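Alanine dehydrogenase (Archaeoglobus fulgidus, PDB 1OMO) catalyses the reversible, NAD(+)-dependent oxidative deamination of L-alanine to pyruvate, working as a homodimer of the ornithine cyclodeaminase/mu-crystallin family. Local coordinates at residues Val264-Ile268 against Gly269-Ala273. Residues are numbered along the deposited sequence; the frame is centred on the assembly and turned at random.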
loop_
_atom_site.group_PDB
_atom_site.type_symbol
_atom_site.label_atom_id
_atom_site.label_comp_id
_atom_site.label_asym_id
_atom_site.label_seq_id
_atom_site.Cartn_x
_atom_site.Cartn_y
_atom_site.Cartn_z
ATOM N N VAL A 264 -15.092 -2.228 24.838
ATOM C CA VAL A 264 -14.826 -1.038 24.045
ATOM C C VAL A 264 -16.185 -0.407 23.829
ATOM O O VAL A 264 -17.110 -1.043 23.315
ATOM C CB VAL A 264 -14.171 -1.347 22.679
ATOM C CG1 VAL A 264 -14.091 -0.079 21.857
ATOM C CG2 VAL A 264 -12.775 -1.881 22.879
ATOM N N HIS A 265 -16.302 0.848 24.234
ATOM C CA HIS A 265 -17.568 1.544 24.129
ATOM C C HIS A 265 -17.981 2.035 22.731
ATOM O O HIS A 265 -19.145 1.900 22.334
ATOM C CB HIS A 265 -17.578 2.726 25.106
ATOM C CG HIS A 265 -18.827 3.543 25.040
ATOM N ND1 HIS A 265 -18.815 4.919 24.917
ATOM C CD2 HIS A 265 -20.128 3.176 25.016
ATOM C CE1 HIS A 265 -20.054 5.357 24.815
ATOM N NE2 HIS A 265 -20.870 4.321 24.871
ATOM N N ALA A 266 -17.042 2.614 21.999
ATOM C CA ALA A 266 -17.368 3.142 20.687
ATOM C C ALA A 266 -16.091 3.529 19.968
ATOM O O ALA A 266 -15.024 3.445 20.550
ATOM C CB ALA A 266 -18.249 4.382 20.877
ATOM N N THR A 267 -16.201 3.938 18.710
ATOM C CA THR A 267 -15.055 4.450 17.960
ATOM C C THR A 267 -15.303 5.960 18.077
ATOM O O THR A 267 -16.413 6.392 18.366
ATOM C CB THR A 267 -15.086 4.087 16.458
ATOM O OG1 THR A 267 -16.240 4.683 15.851
ATOM C CG2 THR A 267 -15.143 2.572 16.252
ATOM N N ILE A 268 -14.288 6.775 17.863
ATOM C CA ILE A 268 -14.476 8.215 17.982
ATOM C C ILE A 268 -15.443 8.758 16.912
ATOM O O ILE A 268 -16.143 9.741 17.152
ATOM C CB ILE A 268 -13.099 8.935 17.926
ATOM C CG1 ILE A 268 -13.263 10.419 18.231
ATOM C CG2 ILE A 268 -12.449 8.704 16.568
ATOM C CD1 ILE A 268 -14.040 10.684 19.465
ATOM N N GLY A 269 -15.481 8.100 15.739
ATOM C CA GLY A 269 -16.361 8.505 14.650
ATOM C C GLY A 269 -17.810 8.280 15.053
ATOM O O GLY A 269 -18.695 9.088 14.770
ATOM N N GLU A 270 -18.070 7.176 15.729
ATOM C CA GLU A 270 -19.421 6.921 16.142
ATOM C C GLU A 270 -19.879 8.001 17.099
ATOM O O GLU A 270 -21.028 8.436 17.030
ATOM C CB GLU A 270 -19.539 5.574 16.827
ATOM C CG GLU A 270 -19.494 4.397 15.885
ATOM C CD GLU A 270 -19.390 3.106 16.658
ATOM O OE1 GLU A 270 -18.517 3.027 17.524
ATOM O OE2 GLU A 270 -20.173 2.177 16.419
ATOM N N VAL A 271 -18.988 8.447 17.982
ATOM C CA VAL A 271 -19.368 9.489 18.927
ATOM C C VAL A 271 -19.602 10.802 18.200
ATOM O O VAL A 271 -20.588 11.497 18.438
ATOM C CB VAL A 271 -18.296 9.707 20.032
ATOM C CG1 VAL A 271 -18.660 10.907 20.879
ATOM C CG2 VAL A 271 -18.204 8.467 20.936
ATOM N N ILE A 272 -18.698 11.139 17.302
ATOM C CA ILE A 272 -18.844 12.375 16.594
ATOM C C ILE A 272 -20.133 12.352 15.761
ATOM O O ILE A 272 -20.851 13.344 15.694
ATOM C CB ILE A 272 -17.612 12.621 15.703
ATOM C CG1 ILE A 272 -16.385 12.814 16.587
ATOM C CG2 ILE A 272 -17.812 13.859 14.843
ATOM C CD1 ILE A 272 -15.108 12.966 15.825
ATOM N N ALA A 273 -20.428 11.204 15.160
ATOM C CA ALA A 273 -21.607 11.065 14.331
ATOM C C ALA A 273 -22.916 10.898 15.117
ATOM O O ALA A 273 -23.982 10.910 14.544
ATOM C CB ALA A 273 -21.411 9.905 13.374
#
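T267 and E270 exchange hydrogen bonds where strand 264-267 gives way to the helix that starts at I268. At the N-cap, T267 OG1 accepts from E270 N at 3.1 Å (N-H...O angle 157°), and in return E270 OE1 accepts from T267 N at 2.8 Å, the donor meeting the carboxylate oxygen nearly along its C-O axis. The threonine hydroxyl can reach the amide because OG1 sits between its own backbone N and carbonyl carbon (chi1 62°), leaving CG2 beside that N, 3.6 Å from E270 OE1. E270 reaches back with CG anti to its carbonyl carbon (chi1 -75°) and the chain extended beyond, crossing the T267 side chain at about a right angle. An alanine in place of E270 would probably leave T267 N without this acceptor and take away the carboxylate that lies against the threonine, reducing the capping box to its backbone-amide half. Being at the helix start, the carboxylate is also likely to be favoured by the helix dipole.

The first turn is completed by a weak bond from V271 N to T267 O and a firmer one from I272 N to I268 O (2.9 Å). Beside it, V271 CG2 packs on A266 CB at 4.1 Å, while I268 CG1 meets I272 CD1 at 4.0 Å; F28 of helix 17-32 touches both isoleucines. The backbones of A266, in the strand, and I268, at the helix start, both bond to V238 of strand 234-238, which holds this edge strand and the turn into the helix against the parallel sheet. The reciprocal T267-E270 bonds form a capping box, here at a strand-to-helix junction of the Rossmann-fold NAD domain.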